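PDB 3I44: aldehyde dehydrogenase from Bartonella henselae, which probably catalyses the NAD(P)+-dependent oxidation of aldehydes to the corresponding carboxylic acids. Local coordinates for residues D352-L357 with Y383-T388; T322-A327 with L368-T373. The protein carries 1 engineered substitution. One frame throughout, in Å; residues are numbered along the deposited sequence.

In the fold
Both contacts belong to the same end of the seven-stranded sheet, about 13 Å apart between their centres. Interaction 1 sets helix 348-363 against the loop that enters strand 388-391; interaction 2 sets helix 316-329 against the edge strand 367-370, the antiparallel neighbour of strand 388-391. The first is mostly buried, pairing aliphatic branches with a water-bridged amide beside them. The second is only partly buried: chiefly aliphatic packing, with no hydrogen bond across it and an exposed lysine along its outer side. They also meet directly, through probable hydrogen bonds from R386 NH1 to T373 O (2.9 Å) and between T388 OG1 and G372 N (3.0 Å), so the two loops flanking the sheet edge hold each other.

Interaction 1 of 2, residues D352-L357 with Y383-T388; sequences DKIQDL and YYVRPT
Q355 and V385 mark the closest backbone approach, 8.0 Å between their CA atoms, where a turn of helix 348-363 faces the extended loop 383-388. That spacing leaves the contact to side chains. I354 points its CB at the loop, and its CG2 branch, anti to the backbone N, meets CG1 of V385 at 3.9 Å. On the loop side the branch that touches is likewise the one anti to the backbone N: chi1 of 177° carries V385 CG1 towards I354. Y351 and I358 of the same helix also touch V385, so its isopropyl group packs against a helix face. The helix leads into edge strand 367-370 and the loop into its antiparallel partner 388-391; the contact thus packs the connecting segments beside the edge of the α/β sheet. Q355 adds a polar link. Two like-signed turns, chi1 -64° and chi2 -61°, curl its amide towards the loop, where NE2 gives a hydrogen bond to a water at 3.0 Å. The same water accepts from R386 N at 3.1 Å, bridging helix and loop. At the other end of the amide, OE1 accepts from G374 N, which fixes which way round the group sits.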
loop_
_atom_site.group_PDB
_atom_site.type_symbol
_atom_site.label_atom_id
_atom_site.label_comp_id
_atom_site.label_asym_id
_atom_site.label_seq_id
_atom_site.Cartn_x
_atom_site.Cartn_y
_atom_site.Cartn_z
ATOM N N ASP A 352 7.463 24.035 -23.294
ATOM C CA ASP A 352 7.473 23.362 -24.589
ATOM C C ASP A 352 6.407 22.242 -24.639
ATOM O O ASP A 352 5.703 22.111 -25.636
ATOM C CB ASP A 352 8.867 22.838 -24.963
ATOM C CG ASP A 352 9.898 23.971 -25.200
ATOM O OD1 ASP A 352 9.513 25.114 -25.537
ATOM O OD2 ASP A 352 11.116 23.723 -25.007
ATOM N N LYS A 353 6.261 21.473 -23.552
ATOM C CA LYS A 353 5.241 20.398 -23.497
ATOM C C LYS A 353 3.833 20.978 -23.650
ATOM O O LYS A 353 2.984 20.400 -24.325
ATOM C CB LYS A 353 5.335 19.596 -22.172
ATOM C CG LYS A 353 6.417 18.491 -22.164
ATOM C CD LYS A 353 6.898 18.120 -20.721
ATOM C CE LYS A 353 5.768 17.524 -19.834
ATOM N NZ LYS A 353 6.243 17.168 -18.424
ATOM N N ILE A 354 3.588 22.128 -23.014
ATOM C CA ILE A 354 2.263 22.745 -23.047
ATOM C C ILE A 354 1.968 23.279 -24.449
ATOM O O ILE A 354 0.856 23.079 -25.004
ATOM C CB ILE A 354 2.116 23.867 -21.987
ATOM C CG1 ILE A 354 2.215 23.291 -20.565
ATOM C CG2 ILE A 354 0.753 24.608 -22.201
ATOM C CD1 ILE A 354 2.571 24.335 -19.430
ATOM N N GLN A 355 2.962 23.947 -25.035
ATOM C CA GLN A 355 2.794 24.444 -26.421
ATOM C C GLN A 355 2.452 23.307 -27.364
ATOM O O GLN A 355 1.569 23.434 -28.225
ATOM C CB GLN A 355 4.048 25.166 -26.920
ATOM C CG GLN A 355 4.392 26.426 -26.155
ATOM C CD GLN A 355 3.289 27.449 -26.253
ATOM O OE1 GLN A 355 2.863 27.777 -27.341
ATOM N NE2 GLN A 355 2.808 27.951 -25.108
ATOM N N ASP A 356 3.144 22.180 -27.197
ATOM C CA ASP A 356 2.902 21.013 -28.059
ATOM C C ASP A 356 1.465 20.510 -27.892
ATOM O O ASP A 356 0.777 20.145 -28.874
ATOM C CB ASP A 356 3.902 19.906 -27.714
ATOM C CG ASP A 356 3.695 18.663 -28.555
ATOM O OD1 ASP A 356 3.874 18.745 -29.804
ATOM O OD2 ASP A 356 3.362 17.607 -27.965
ATOM N N LEU A 357 0.989 20.512 -26.648
ATOM C CA LEU A 357 -0.355 19.993 -26.370
ATOM C C LEU A 357 -1.403 20.968 -26.906
ATOM O O LEU A 357 -2.406 20.536 -27.489
ATOM C CB LEU A 357 -0.526 19.664 -24.856
ATOM C CG LEU A 357 -0.113 18.205 -24.474
ATOM C CD1 LEU A 357 0.222 18.042 -22.993
ATOM C CD2 LEU A 357 -1.185 17.176 -24.884
ATOM N N TYR A 383 8.448 32.059 -19.206
ATOM C CA TYR A 383 7.668 30.935 -19.709
ATOM C C TYR A 383 6.155 31.207 -19.572
ATOM O O TYR A 383 5.421 30.447 -18.940
ATOM C CB TYR A 383 8.085 29.650 -18.965
ATOM C CG TYR A 383 9.610 29.489 -18.889
ATOM C CD1 TYR A 383 10.408 29.564 -20.045
ATOM C CD2 TYR A 383 10.255 29.313 -17.669
ATOM C CE1 TYR A 383 11.816 29.469 -19.967
ATOM C CE2 TYR A 383 11.636 29.211 -17.588
ATOM C CZ TYR A 383 12.420 29.272 -18.751
ATOM O OH TYR A 383 13.803 29.180 -18.654
ATOM N N TYR A 384 5.692 32.275 -20.212
ATOM C CA TYR A 384 4.280 32.672 -20.124
ATOM C C TYR A 384 3.441 31.973 -21.149
ATOM O O TYR A 384 3.750 32.016 -22.356
ATOM C CB TYR A 384 4.149 34.178 -20.304
ATOM C CG TYR A 384 4.841 34.937 -19.197
ATOM C CD1 TYR A 384 4.258 35.047 -17.938
ATOM C CD2 TYR A 384 6.063 35.553 -19.402
ATOM C CE1 TYR A 384 4.879 35.738 -16.916
ATOM C CE2 TYR A 384 6.701 36.245 -18.370
ATOM C CZ TYR A 384 6.099 36.331 -17.135
ATOM O OH TYR A 384 6.714 37.023 -16.130
ATOM N N VAL A 385 2.390 31.309 -20.667
ATOM C CA VAL A 385 1.469 30.584 -21.490
ATOM C C VAL A 385 0.173 31.396 -21.490
ATOM O O VAL A 385 -0.226 31.954 -20.465
ATOM C CB VAL A 385 1.238 29.147 -20.952
ATOM C CG1 VAL A 385 0.198 28.399 -21.791
ATOM C CG2 VAL A 385 2.550 28.350 -20.910
ATOM N N ARG A 386 -0.476 31.461 -22.639
ATOM C CA ARG A 386 -1.725 32.193 -22.767
ATOM C C ARG A 386 -2.871 31.379 -22.192
ATOM O O ARG A 386 -3.042 30.216 -22.569
ATOM C CB ARG A 386 -2.024 32.464 -24.256
ATOM C CG ARG A 386 -1.011 33.340 -24.960
ATOM C CD ARG A 386 -1.064 33.207 -26.481
ATOM N NE ARG A 386 -2.304 33.737 -27.050
ATOM C CZ ARG A 386 -2.727 33.474 -28.286
ATOM N NH1 ARG A 386 -2.029 32.684 -29.091
ATOM N NH2 ARG A 386 -3.851 34.016 -28.742
ATOM N N PRO A 387 -3.722 31.995 -21.346
ATOM C CA PRO A 387 -4.934 31.293 -20.956
ATOM C C PRO A 387 -5.723 30.843 -22.177
ATOM O O PRO A 387 -6.110 31.661 -23.015
ATOM C CB PRO A 387 -5.705 32.338 -20.160
ATOM C CG PRO A 387 -4.694 33.236 -19.629
ATOM C CD PRO A 387 -3.567 33.270 -20.637
ATOM N N THR A 388 -5.953 29.549 -22.289
ATOM C CA THR A 388 -6.500 28.960 -23.504
ATOM C C THR A 388 -7.731 28.119 -23.203
ATOM O O THR A 388 -7.762 27.370 -22.215
ATOM C CB THR A 388 -5.378 28.092 -24.192
ATOM O OG1 THR A 388 -4.259 28.943 -24.488
ATOM C CG2 THR A 388 -5.883 27.407 -25.463
HETATM O O HOH W 1 0.692 30.031 -25.166
#

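Interaction 2 of 2, residues T322-A327 with L368-T373; sequences TAKDIA and LVTGGT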
loop_
_atom_site.group_PDB
_atom_site.type_symbol
_atom_site.label_atom_id
_atom_site.label_comp_id
_atom_site.label_asym_id
_atom_site.label_seq_id
_atom_site.Cartn_x
_atom_site.Cartn_y
_atom_site.Cartn_z
ATOM N N THR A 322 -18.765 32.107 -21.407
ATOM C CA THR A 322 -18.234 32.485 -20.077
ATOM C C THR A 322 -16.750 32.184 -19.955
ATOM O O THR A 322 -15.979 33.024 -19.497
ATOM C CB THR A 322 -19.006 31.783 -18.929
ATOM O OG1 THR A 322 -20.385 32.154 -19.002
ATOM C CG2 THR A 322 -18.464 32.144 -17.579
ATOM N N ALA A 323 -16.350 30.986 -20.375
ATOM C CA ALA A 323 -14.909 30.627 -20.438
ATOM C C ALA A 323 -14.073 31.635 -21.269
ATOM O O ALA A 323 -13.001 32.082 -20.862
ATOM C CB ALA A 323 -14.757 29.216 -21.011
ATOM N N LYS A 324 -14.593 32.013 -22.434
ATOM C CA LYS A 324 -13.942 33.021 -23.273
ATOM C C LYS A 324 -13.725 34.328 -22.525
ATOM O O LYS A 324 -12.617 34.836 -22.492
ATOM C CB LYS A 324 -14.780 33.284 -24.531
ATOM C CG LYS A 324 -14.133 34.235 -25.553
ATOM C CD LYS A 324 -15.055 34.313 -26.808
ATOM C CE LYS A 324 -14.334 34.739 -28.081
ATOM N NZ LYS A 324 -14.276 36.207 -28.206
ATOM N N ASP A 325 -14.792 34.873 -21.939
ATOM C CA ASP A 325 -14.706 36.126 -21.170
ATOM C C ASP A 325 -13.685 36.057 -20.041
ATOM O O ASP A 325 -12.831 36.951 -19.884
ATOM C CB ASP A 325 -16.093 36.483 -20.573
ATOM C CG ASP A 325 -16.137 37.899 -19.966
ATOM O OD1 ASP A 325 -15.974 38.888 -20.715
ATOM O OD2 ASP A 325 -16.355 38.029 -18.734
ATOM N N ILE A 326 -13.779 34.998 -19.232
ATOM C CA ILE A 326 -12.872 34.873 -18.096
ATOM C C ILE A 326 -11.423 34.740 -18.589
ATOM O O ILE A 326 -10.536 35.436 -18.095
ATOM C CB ILE A 326 -13.265 33.702 -17.165
ATOM C CG1 ILE A 326 -14.647 33.932 -16.544
ATOM C CG2 ILE A 326 -12.259 33.570 -16.077
ATOM C CD1 ILE A 326 -14.726 35.143 -15.609
ATOM N N ALA A 327 -11.190 33.882 -19.585
ATOM C CA ALA A 327 -9.847 33.764 -20.181
ATOM C C ALA A 327 -9.301 35.117 -20.647
ATOM O O ALA A 327 -8.182 35.501 -20.305
ATOM C CB ALA A 327 -9.851 32.788 -21.361
ATOM N N LEU A 368 -10.746 26.104 -31.058
ATOM C CA LEU A 368 -9.997 27.078 -30.288
ATOM C C LEU A 368 -10.865 28.298 -30.000
ATOM O O LEU A 368 -11.157 29.090 -30.910
ATOM C CB LEU A 368 -8.708 27.497 -31.003
ATOM C CG LEU A 368 -7.796 28.511 -30.316
ATOM C CD1 LEU A 368 -7.294 28.005 -28.955
ATOM C CD2 LEU A 368 -6.626 28.871 -31.224
ATOM N N VAL A 369 -11.249 28.463 -28.721
ATOM C CA VAL A 369 -12.157 29.537 -28.309
ATOM C C VAL A 369 -11.417 30.810 -28.041
ATOM O O VAL A 369 -11.865 31.876 -28.463
ATOM C CB VAL A 369 -12.987 29.139 -27.074
ATOM C CG1 VAL A 369 -13.883 30.315 -26.589
ATOM C CG2 VAL A 369 -13.795 27.900 -27.385
ATOM N N THR A 370 -10.293 30.713 -27.322
ATOM C CA THR A 370 -9.395 31.844 -27.117
ATOM C C THR A 370 -8.034 31.353 -26.678
ATOM O O THR A 370 -7.865 30.186 -26.361
ATOM C CB THR A 370 -9.931 32.861 -26.085
ATOM O OG1 THR A 370 -8.939 33.875 -25.866
ATOM C CG2 THR A 370 -10.276 32.179 -24.750
ATOM N N GLY A 371 -7.065 32.248 -26.642
ATOM C CA GLY A 371 -5.678 31.857 -26.378
ATOM C C GLY A 371 -5.118 31.035 -27.522
ATOM O O GLY A 371 -5.588 31.129 -28.667
ATOM N N GLY A 372 -4.120 30.210 -27.217
ATOM C CA GLY A 372 -3.377 29.471 -28.243
ATOM C C GLY A 372 -1.897 29.418 -27.916
ATOM O O GLY A 372 -1.489 29.576 -26.751
ATOM N N THR A 373 -1.090 29.196 -28.958
ATOM C CA THR A 373 0.373 29.044 -28.822
ATOM C C THR A 373 1.099 30.379 -28.706
ATOM O O THR A 373 0.576 31.419 -29.095
ATOM C CB THR A 373 0.952 28.195 -30.020
ATOM O OG1 THR A 373 0.775 28.893 -31.272
ATOM C CG2 THR A 373 0.224 26.831 -30.103
#
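The flat group that meets K324 is the peptide joining V369 to T370. One face is turned to helix 316-329, and both CB atoms, of V369 and of T370, stand out on that face. Its carbonyl edge runs towards the end of the lysine, with K324 CE 3.8 Å from V369 O and tilted out of the peptide plane, a carbon-oxygen approach with no hydrogen bond across the segments. V389 of the adjacent strand pairs with the backbones of both V369 and T370.

Two side chains reach over from the strand. V369 CG1 lies against the stem of K324, 3.7 Å from CB and 4.1 Å from CG, the two chains running at a slant to one another. With chi1 at -175° the lysine starts out anti to its backbone N and stays extended as far as CE, which lays its methylenes along the valine; the bend comes at chi4, where NZ turns off and makes a long, weak ion pair with E328. T370 is set differently. Its OG1 takes the place anti to the backbone N, leaving CG2 between the backbone N and the carbonyl carbon, and this methyl fits between two helix residues. A327 CB is 3.5 Å from it, tighter than usual for two carbons, and K324 CA is 4.0 Å away. The small A327 side chain is consistent with the close approach of the short segments, whose axes come to 8.1 Å at 45°. Deeper in, A323 reaches V389 and V292, while V369 also touches I320.

Having V369 and T370 both opposite V389 is a classic beta bulge, here in the edge strand of an α/β sheet packed under a helix, within the probable catalytic domain of the aldehyde dehydrogenase fold.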